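Long-range contacts in BlEst2 (Bacillus licheniformis, PDB 6WPX), which probably hydrolyses ester bonds as a lipase or esterase and is made in a propeptide form whose C-terminal domain is autoinhibitory: residues Q152-A157 with S178-F183; E302-V307 with T366-S371; A444-V449 with S470-D475. One frame throughout, in Å; residues are numbered along the deposited sequence.

In the fold
The three contacts follow one another along the chain without overlap. Interaction 1 joins helix 152-157 to the start of helix 181-191, between strands 138-144 and 201-205 of the mixed, mostly parallel alpha/beta-hydrolase sheet. Interaction 2 pairs strands 300-307 and 365-372 in a four-stranded antiparallel sheet, and interaction 3 pairs strands 445-456 and 462-473 of a hairpin. Interactions 1 and 3 have centres about 11 Å apart and touch, Gly-182 N lying 3.0 Å from Ser-470 OG, a probable hydrogen bond. Interaction 2 touches neither; its centre is about 27 Å from that of interaction 1 and 32 Å from that of interaction 3. The touching pair is consistent with a C-terminal part docked on the hydrolase part.

Interaction 1 (Q152-A157 with S178-F183); sequences QLADLA and SLQTGF
Asp-155 reaches from helix 152-157 to Thr-181, the first residue of helix 181-191, and grips it with both carboxylate oxygens. From CB, CG is set beside the residue's own backbone N (chi1 -65°), which swings the carboxylate across the gap. Asp-155 OD1 accepts Thr-181 N at 2.8 Å in a fairly straight bond (160°) and rests against CA of Gln-180. Asp-155 OD2 takes a short 2.5 Å bond from Thr-181 OG1. Each oxygen uses its syn lone pair; with one bond on each, the carboxylate is held against turning about CB-CG. The two side chains cross at about a right angle, and the methyl CG2 of Thr-181 lies 3.3 Å from Asp-155 OD2. With an alanine here, the N-H and hydroxyl of Thr-181 would probably lose this shared acceptor, and the hydroxyl would be set free to turn. Beside the polar grip, Ala-154 CB packs on Leu-179 CB at 3.9 Å. Asp-155 OD1 also has a weak bond with Ser-470 OG. Gln-180 holds the N-cap position, and Asp-155, from another helix, accepts the first helical N-H, as carboxylates often do at helix N-termini, where the dipole would probably stabilise their charge.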
loop_
_atom_site.group_PDB
_atom_site.type_symbol
_atom_site.label_atom_id
_atom_site.label_comp_id
_atom_site.label_asym_id
_atom_site.label_seq_id
_atom_site.Cartn_x
_atom_site.Cartn_y
_atom_site.Cartn_z
ATOM N N GLN A 152 -2.607 1.334 -2.264
ATOM C CA GLN A 152 -3.027 2.718 -2.585
ATOM C C GLN A 152 -1.897 3.704 -2.226
ATOM O O GLN A 152 -1.814 4.788 -2.796
ATOM C CB GLN A 152 -4.346 3.113 -1.900
ATOM C CG GLN A 152 -5.564 2.259 -2.349
ATOM C CD GLN A 152 -5.795 1.077 -1.410
ATOM O OE1 GLN A 152 -4.863 0.553 -0.774
ATOM N NE2 GLN A 152 -7.045 0.618 -1.335
ATOM N N LEU A 153 -1.006 3.293 -1.318
ATOM C CA LEU A 153 0.169 4.084 -0.950
ATOM C C LEU A 153 1.194 4.039 -2.089
ATOM O O LEU A 153 1.852 5.045 -2.352
ATOM C CB LEU A 153 0.755 3.587 0.366
ATOM C CG LEU A 153 -0.089 3.946 1.606
ATOM C CD1 LEU A 153 0.405 3.166 2.834
ATOM C CD2 LEU A 153 -0.051 5.483 1.869
ATOM N N ALA A 154 1.302 2.878 -2.796
ATOM C CA ALA A 154 2.160 2.805 -3.974
ATOM C C ALA A 154 1.546 3.687 -5.069
ATOM O O ALA A 154 2.292 4.375 -5.747
ATOM C CB ALA A 154 2.313 1.361 -4.459
ATOM N N ASP A 155 0.186 3.712 -5.201
ATOM C CA ASP A 155 -0.492 4.573 -6.180
ATOM C C ASP A 155 -0.147 6.012 -5.891
ATOM O O ASP A 155 0.125 6.775 -6.819
ATOM C CB ASP A 155 -2.011 4.422 -6.119
ATOM C CG ASP A 155 -2.488 3.058 -6.517
ATOM O OD1 ASP A 155 -1.669 2.270 -7.027
ATOM O OD2 ASP A 155 -3.694 2.788 -6.366
ATOM N N LEU A 156 -0.148 6.372 -4.595
ATOM C CA LEU A 156 0.208 7.706 -4.124
ATOM C C LEU A 156 1.645 8.051 -4.487
ATOM O O LEU A 156 1.871 9.126 -5.050
ATOM C CB LEU A 156 -0.040 7.863 -2.601
ATOM C CG LEU A 156 0.415 9.179 -1.964
ATOM C CD1 LEU A 156 -0.390 10.386 -2.502
ATOM C CD2 LEU A 156 0.308 9.108 -0.426
ATOM N N ALA A 157 2.607 7.150 -4.189
ATOM C CA ALA A 157 4.036 7.335 -4.478
ATOM C C ALA A 157 4.323 7.609 -5.968
ATOM O O ALA A 157 5.284 8.300 -6.291
ATOM C CB ALA A 157 4.816 6.106 -4.047
ATOM N N SER A 178 5.404 -2.375 -9.072
ATOM C CA SER A 178 4.571 -3.571 -9.236
ATOM C C SER A 178 3.442 -3.638 -8.209
ATOM O O SER A 178 2.529 -4.433 -8.382
ATOM C CB SER A 178 5.409 -4.847 -9.201
ATOM O OG SER A 178 5.856 -5.172 -7.894
ATOM N N LEU A 179 3.499 -2.803 -7.156
ATOM C CA LEU A 179 2.488 -2.741 -6.098
ATOM C C LEU A 179 1.325 -1.777 -6.396
ATOM O O LEU A 179 0.345 -1.771 -5.648
ATOM C CB LEU A 179 3.136 -2.417 -4.744
ATOM C CG LEU A 179 4.083 -3.506 -4.185
ATOM C CD1 LEU A 179 4.768 -3.013 -2.945
ATOM C CD2 LEU A 179 3.324 -4.788 -3.886
ATOM N N GLN A 180 1.418 -0.976 -7.476
ATOM C CA GLN A 180 0.313 -0.078 -7.857
ATOM C C GLN A 180 -0.947 -0.924 -8.093
ATOM O O GLN A 180 -0.849 -2.048 -8.603
ATOM C CB GLN A 180 0.648 0.704 -9.128
ATOM C CG GLN A 180 1.751 1.719 -8.898
ATOM C CD GLN A 180 2.212 2.337 -10.182
ATOM O OE1 GLN A 180 1.766 3.426 -10.581
ATOM N NE2 GLN A 180 3.146 1.668 -10.851
ATOM N N THR A 181 -2.111 -0.411 -7.692
ATOM C CA THR A 181 -3.366 -1.173 -7.788
ATOM C C THR A 181 -3.745 -1.494 -9.232
ATOM O O THR A 181 -4.348 -2.533 -9.483
ATOM C CB THR A 181 -4.513 -0.496 -7.028
ATOM O OG1 THR A 181 -4.730 0.798 -7.575
ATOM C CG2 THR A 181 -4.254 -0.403 -5.546
ATOM N N GLY A 182 -3.392 -0.613 -10.165
ATOM C CA GLY A 182 -3.673 -0.856 -11.578
ATOM C C GLY A 182 -2.870 -2.043 -12.076
ATOM O O GLY A 182 -3.400 -2.907 -12.771
ATOM N N PHE A 183 -1.572 -2.082 -11.713
ATOM C CA PHE A 183 -0.637 -3.160 -12.080
ATOM C C PHE A 183 -1.088 -4.460 -11.410
ATOM O O PHE A 183 -1.113 -5.503 -12.054
ATOM C CB PHE A 183 0.780 -2.807 -11.584
ATOM C CG PHE A 183 1.885 -3.642 -12.182
ATOM C CD1 PHE A 183 2.210 -4.883 -11.645
ATOM C CD2 PHE A 183 2.594 -3.197 -13.298
ATOM C CE1 PHE A 183 3.240 -5.655 -12.199
ATOM C CE2 PHE A 183 3.632 -3.964 -13.842
ATOM C CZ PHE A 183 3.956 -5.184 -13.274
#

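Interaction 2 (E302-V307 with T366-S371); sequences EEEFAV and TWKIAS
Strands 302-307 and 366-371 run antiparallel, their axes 4.5 Å apart at closest and 149° between directions, with Glu-303/Ile-369 and Phe-305/Trp-367 hydrogen-bonded and Glu-304/Lys-368 a non-hydrogen-bonded pair between them. The Phe-305 and Trp-367 rings do not stack: their planes are 26° from parallel but displaced so far that the rings hardly overlap. Instead CB of Trp-367 sits over one face of the Phe-305 ring, 3.7 Å from its centroid, a CH-pi contact. Phe-305 has CG between its own backbone N and carbonyl carbon (chi1 68°), which tucks the ring under its partner. Val-307 CG2 meets Trp-367 CD1 at 3.4 Å, while the indole NE1 bonds to the carbonyl of Ala-363. On the other face, the extended chain of Glu-302 crosses that of Lys-368 obliquely in a salt bridge whose hydrogen bond, Lys-368 NZ to Glu-302 OE2 at 3.3 Å, is weak. This charged, largely exposed face contrasts with the mostly apolar face of Phe-305, Trp-367 and Ile-369, on which Glu-303 also lies, salt-bridged to Arg-301. Strand 300-307 is outermost in its sheet, strand 326-330 flanks 365-372, and the mostly apolar face packs as in a beta-sandwich on strands 313-320 and 377-386, where Phe-305 meets Phe-381.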
loop_
_atom_site.group_PDB
_atom_site.type_symbol
_atom_site.label_atom_id
_atom_site.label_comp_id
_atom_site.label_asym_id
_atom_site.label_seq_id
_atom_site.Cartn_x
_atom_site.Cartn_y
_atom_site.Cartn_z
ATOM N N GLU A 302 4.223 27.643 1.698
ATOM C CA GLU A 302 2.888 27.669 2.273
ATOM C C GLU A 302 1.922 27.061 1.283
ATOM O O GLU A 302 2.051 27.282 0.076
ATOM C CB GLU A 302 2.465 29.086 2.661
ATOM C CG GLU A 302 3.418 29.769 3.636
ATOM C CD GLU A 302 2.948 31.069 4.272
ATOM O OE1 GLU A 302 3.225 31.242 5.477
ATOM O OE2 GLU A 302 2.366 31.935 3.578
ATOM N N GLU A 303 0.969 26.275 1.797
ATOM C CA GLU A 303 -0.083 25.653 0.994
ATOM C C GLU A 303 -1.413 25.914 1.650
ATOM O O GLU A 303 -1.627 25.519 2.800
ATOM C CB GLU A 303 0.127 24.120 0.834
ATOM C CG GLU A 303 1.253 23.740 -0.112
ATOM C CD GLU A 303 1.092 24.065 -1.588
ATOM O OE1 GLU A 303 2.096 23.905 -2.319
ATOM O OE2 GLU A 303 -0.000 24.512 -2.012
ATOM N N GLU A 304 -2.295 26.588 0.934
ATOM C CA GLU A 304 -3.630 26.860 1.448
ATOM C C GLU A 304 -4.525 25.675 1.135
ATOM O O GLU A 304 -4.261 24.926 0.203
ATOM C CB GLU A 304 -4.225 28.126 0.820
ATOM C CG GLU A 304 -3.585 29.410 1.312
ATOM C CD GLU A 304 -4.257 30.672 0.803
ATOM O OE1 GLU A 304 -4.977 30.613 -0.220
ATOM O OE2 GLU A 304 -4.056 31.733 1.431
ATOM N N PHE A 305 -5.555 25.489 1.925
ATOM C CA PHE A 305 -6.541 24.449 1.678
ATOM C C PHE A 305 -7.849 24.830 2.329
ATOM O O PHE A 305 -7.865 25.351 3.439
ATOM C CB PHE A 305 -6.068 23.034 2.082
ATOM C CG PHE A 305 -5.893 22.756 3.555
ATOM C CD1 PHE A 305 -4.698 23.066 4.201
ATOM C CD2 PHE A 305 -6.892 22.130 4.282
ATOM C CE1 PHE A 305 -4.525 22.794 5.563
ATOM C CE2 PHE A 305 -6.725 21.859 5.649
ATOM C CZ PHE A 305 -5.537 22.177 6.276
ATOM N N ALA A 306 -8.938 24.570 1.624
ATOM C CA ALA A 306 -10.290 24.800 2.077
ATOM C C ALA A 306 -10.719 23.659 2.992
ATOM O O ALA A 306 -10.398 22.484 2.758
ATOM C CB ALA A 306 -11.233 24.871 0.880
ATOM N N VAL A 307 -11.450 24.020 4.041
ATOM C CA VAL A 307 -12.091 23.061 4.931
ATOM C C VAL A 307 -13.539 23.505 4.878
ATOM O O VAL A 307 -13.853 24.622 5.293
ATOM C CB VAL A 307 -11.540 23.022 6.378
ATOM C CG1 VAL A 307 -12.450 22.176 7.290
ATOM C CG2 VAL A 307 -10.112 22.478 6.402
ATOM N N THR A 366 -10.462 28.832 4.868
ATOM C CA THR A 366 -9.154 28.588 4.293
ATOM C C THR A 366 -8.113 28.443 5.391
ATOM O O THR A 366 -7.799 29.405 6.109
ATOM C CB THR A 366 -8.751 29.726 3.325
ATOM O OG1 THR A 366 -9.828 29.988 2.438
ATOM C CG2 THR A 366 -7.468 29.400 2.538
ATOM N N TRP A 367 -7.568 27.253 5.491
ATOM C CA TRP A 367 -6.479 26.930 6.398
ATOM C C TRP A 367 -5.221 27.053 5.581
ATOM O O TRP A 367 -5.289 27.094 4.360
ATOM C CB TRP A 367 -6.595 25.480 6.882
ATOM C CG TRP A 367 -7.658 25.272 7.904
ATOM C CD1 TRP A 367 -9.000 25.443 7.736
ATOM C CD2 TRP A 367 -7.467 24.888 9.266
ATOM N NE1 TRP A 367 -9.659 25.156 8.902
ATOM C CE2 TRP A 367 -8.744 24.799 9.859
ATOM C CE3 TRP A 367 -6.340 24.543 10.033
ATOM C CZ2 TRP A 367 -8.926 24.446 11.202
ATOM C CZ3 TRP A 367 -6.526 24.152 11.354
ATOM C CH2 TRP A 367 -7.804 24.117 11.926
ATOM N N LYS A 368 -4.068 27.063 6.244
ATOM C CA LYS A 368 -2.787 27.184 5.568
ATOM C C LYS A 368 -1.734 26.431 6.341
ATOM O O LYS A 368 -1.620 26.572 7.565
ATOM C CB LYS A 368 -2.423 28.680 5.415
ATOM C CG LYS A 368 -1.068 28.976 4.759
ATOM C CD LYS A 368 -0.857 30.494 4.490
ATOM C CE LYS A 368 -0.705 31.340 5.735
ATOM N NZ LYS A 368 -0.289 32.737 5.409
ATOM N N ILE A 369 -0.972 25.605 5.623
ATOM C CA ILE A 369 0.158 24.901 6.209
ATOM C C ILE A 369 1.398 25.664 5.767
ATOM O O ILE A 369 1.430 26.203 4.659
ATOM C CB ILE A 369 0.220 23.380 5.865
ATOM C CG1 ILE A 369 1.272 22.653 6.782
ATOM C CG2 ILE A 369 0.555 23.156 4.380
ATOM C CD1 ILE A 369 0.908 21.316 7.208
ATOM N N ALA A 370 2.401 25.712 6.626
ATOM C CA ALA A 370 3.659 26.358 6.311
ATOM C C ALA A 370 4.800 25.463 6.760
ATOM O O ALA A 370 4.769 24.927 7.860
ATOM C CB ALA A 370 3.739 27.742 6.969
ATOM N N SER A 371 5.785 25.276 5.887
ATOM C CA SER A 371 6.992 24.512 6.206
ATOM C C SER A 371 8.176 25.442 6.011
ATOM O O SER A 371 8.348 26.010 4.929
ATOM C CB SER A 371 7.140 23.300 5.295
ATOM O OG SER A 371 8.301 22.557 5.622
#

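Interaction 3 (A444-V449 with S470-D475); sequences AGMYSV and SIYVND
Met-446 and Tyr-472 face each other across a non-hydrogen-bonded pair of this antiparallel hairpin, their side chains crossing at about a right angle. The methionine chain bends at chi2 (-43°) and again at chi3, bringing Met-446 SD to 3.6 Å from CB of Tyr-472 and 4.9 Å from its ring centroid. The sulfur stands at the ring's edge, a Met-aromatic contact, while the methyl Met-446 CE runs on to lie 3.5 Å from Ser-470 OG. On the opposite face Tyr-447 lies obliquely across Val-473: Tyr-447 CE1 meets Val-473 CG2 at 3.6 Å, and the carbonyl O of Ile-471 lies in the ring plane at its edge. The phenol OH bonds to the carbonyl of Lys-443, which holds the far end of the ring. One residue before Met-446, Gly-445 pairs with Val-473, its N donating to Val-473 O at 2.8 Å; with phi 135° and psi 178°, a CB would collide with the carbonyl O of the residue before. The Ser-470 hydroxyl gives its proton to a water 2.7 Å from Ser-470 OG, which passes on to Tyr-447 O, and it also bonds with Gly-182 N. That serine and Met-446, which meets Phe-183, thus join this side of the hairpin to helix 181-191 by one polar and one apolar contact.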
loop_
_atom_site.group_PDB
_atom_site.type_symbol
_atom_site.label_atom_id
_atom_site.label_comp_id
_atom_site.label_asym_id
_atom_site.label_seq_id
_atom_site.Cartn_x
_atom_site.Cartn_y
_atom_site.Cartn_z
ATOM N N ALA A 444 -0.450 1.732 -24.213
ATOM C CA ALA A 444 -0.081 0.755 -23.203
ATOM C C ALA A 444 0.807 1.416 -22.118
ATOM O O ALA A 444 1.486 2.408 -22.398
ATOM C CB ALA A 444 0.640 -0.418 -23.848
ATOM N N GLY A 445 0.725 0.909 -20.884
ATOM C CA GLY A 445 1.507 1.390 -19.745
ATOM C C GLY A 445 0.775 1.591 -18.426
ATOM O O GLY A 445 -0.444 1.406 -18.340
ATOM N N MET A 446 1.523 1.991 -17.386
ATOM C CA MET A 446 0.978 2.268 -16.046
ATOM C C MET A 446 0.654 3.748 -15.999
ATOM O O MET A 446 1.540 4.579 -16.197
ATOM C CB MET A 446 2.019 2.009 -14.939
ATOM C CG MET A 446 1.887 0.718 -14.205
ATOM S SD MET A 446 0.246 0.182 -13.708
ATOM C CE MET A 446 -0.238 1.406 -12.624
ATOM N N TYR A 447 -0.588 4.075 -15.687
ATOM C CA TYR A 447 -1.022 5.458 -15.570
ATOM C C TYR A 447 -1.258 5.818 -14.120
ATOM O O TYR A 447 -1.799 5.028 -13.349
ATOM C CB TYR A 447 -2.358 5.661 -16.287
ATOM C CG TYR A 447 -2.280 5.608 -17.787
ATOM C CD1 TYR A 447 -2.251 4.386 -18.462
ATOM C CD2 TYR A 447 -2.290 6.773 -18.546
ATOM C CE1 TYR A 447 -2.197 4.332 -19.850
ATOM C CE2 TYR A 447 -2.265 6.729 -19.938
ATOM C CZ TYR A 447 -2.233 5.506 -20.584
ATOM O OH TYR A 447 -2.185 5.459 -21.953
ATOM N N SER A 448 -0.928 7.039 -13.782
ATOM C CA SER A 448 -1.315 7.594 -12.513
ATOM C C SER A 448 -2.019 8.893 -12.875
ATOM O O SER A 448 -1.446 9.717 -13.563
ATOM C CB SER A 448 -0.133 7.832 -11.593
ATOM O OG SER A 448 -0.696 8.445 -10.449
ATOM N N VAL A 449 -3.291 9.033 -12.494
ATOM C CA VAL A 449 -4.064 10.216 -12.796
ATOM C C VAL A 449 -4.461 10.901 -11.523
ATOM O O VAL A 449 -5.029 10.282 -10.640
ATOM C CB VAL A 449 -5.274 9.929 -13.727
ATOM C CG1 VAL A 449 -5.915 11.231 -14.194
ATOM C CG2 VAL A 449 -4.850 9.088 -14.932
ATOM N N SER A 470 -5.179 4.828 -10.507
ATOM C CA SER A 470 -4.113 3.947 -10.951
ATOM C C SER A 470 -4.681 3.024 -12.005
ATOM O O SER A 470 -5.573 2.239 -11.714
ATOM C CB SER A 470 -3.583 3.130 -9.776
ATOM O OG SER A 470 -2.520 2.286 -10.183
ATOM N N ILE A 471 -4.187 3.128 -13.228
ATOM C CA ILE A 471 -4.711 2.350 -14.360
ATOM C C ILE A 471 -3.611 1.689 -15.143
ATOM O O ILE A 471 -2.697 2.361 -15.606
ATOM C CB ILE A 471 -5.617 3.229 -15.298
ATOM C CG1 ILE A 471 -6.732 3.955 -14.501
ATOM C CG2 ILE A 471 -6.218 2.396 -16.467
ATOM C CD1 ILE A 471 -7.411 5.101 -15.182
ATOM N N TYR A 472 -3.723 0.372 -15.348
ATOM C CA TYR A 472 -2.758 -0.309 -16.199
ATOM C C TYR A 472 -3.454 -0.565 -17.521
ATOM O O TYR A 472 -4.607 -0.986 -17.530
ATOM C CB TYR A 472 -2.253 -1.622 -15.584
ATOM C CG TYR A 472 -1.294 -2.363 -16.490
ATOM C CD1 TYR A 472 0.001 -1.900 -16.696
ATOM C CD2 TYR A 472 -1.698 -3.502 -17.186
ATOM C CE1 TYR A 472 0.877 -2.559 -17.557
ATOM C CE2 TYR A 472 -0.821 -4.186 -18.025
ATOM C CZ TYR A 472 0.468 -3.714 -18.203
ATOM O OH TYR A 472 1.324 -4.369 -19.052
ATOM N N VAL A 473 -2.766 -0.318 -18.630
ATOM C CA VAL A 473 -3.305 -0.550 -19.974
ATOM C C VAL A 473 -2.322 -1.482 -20.676
ATOM O O VAL A 473 -1.136 -1.154 -20.774
ATOM C CB VAL A 473 -3.587 0.763 -20.756
ATOM C CG1 VAL A 473 -4.127 0.476 -22.163
ATOM C CG2 VAL A 473 -4.559 1.660 -19.995
ATOM N N ASN A 474 -2.794 -2.681 -21.077
ATOM C CA ASN A 474 -1.945 -3.680 -21.727
ATOM C C ASN A 474 -1.821 -3.431 -23.235
ATOM O O ASN A 474 -2.400 -2.468 -23.743
ATOM C CB ASN A 474 -2.429 -5.119 -21.413
ATOM C CG ASN A 474 -3.800 -5.500 -21.944
ATOM O OD1 ASN A 474 -4.349 -4.907 -22.888
ATOM N ND2 ASN A 474 -4.384 -6.525 -21.350
ATOM N N ASP A 475 -1.094 -4.317 -23.944
ATOM C CA ASP A 475 -0.873 -4.284 -25.399
ATOM C C ASP A 475 -2.178 -4.255 -26.230
ATOM O O ASP A 475 -2.200 -3.623 -27.283
ATOM C CB ASP A 475 0.031 -5.457 -25.839
ATOM C CG ASP A 475 -0.565 -6.848 -25.626
ATOM O OD1 ASP A 475 -0.699 -7.274 -24.442
ATOM O OD2 ASP A 475 -0.874 -7.524 -26.639
HETATM O O HOH W 1 -0.724 4.192 -10.771
#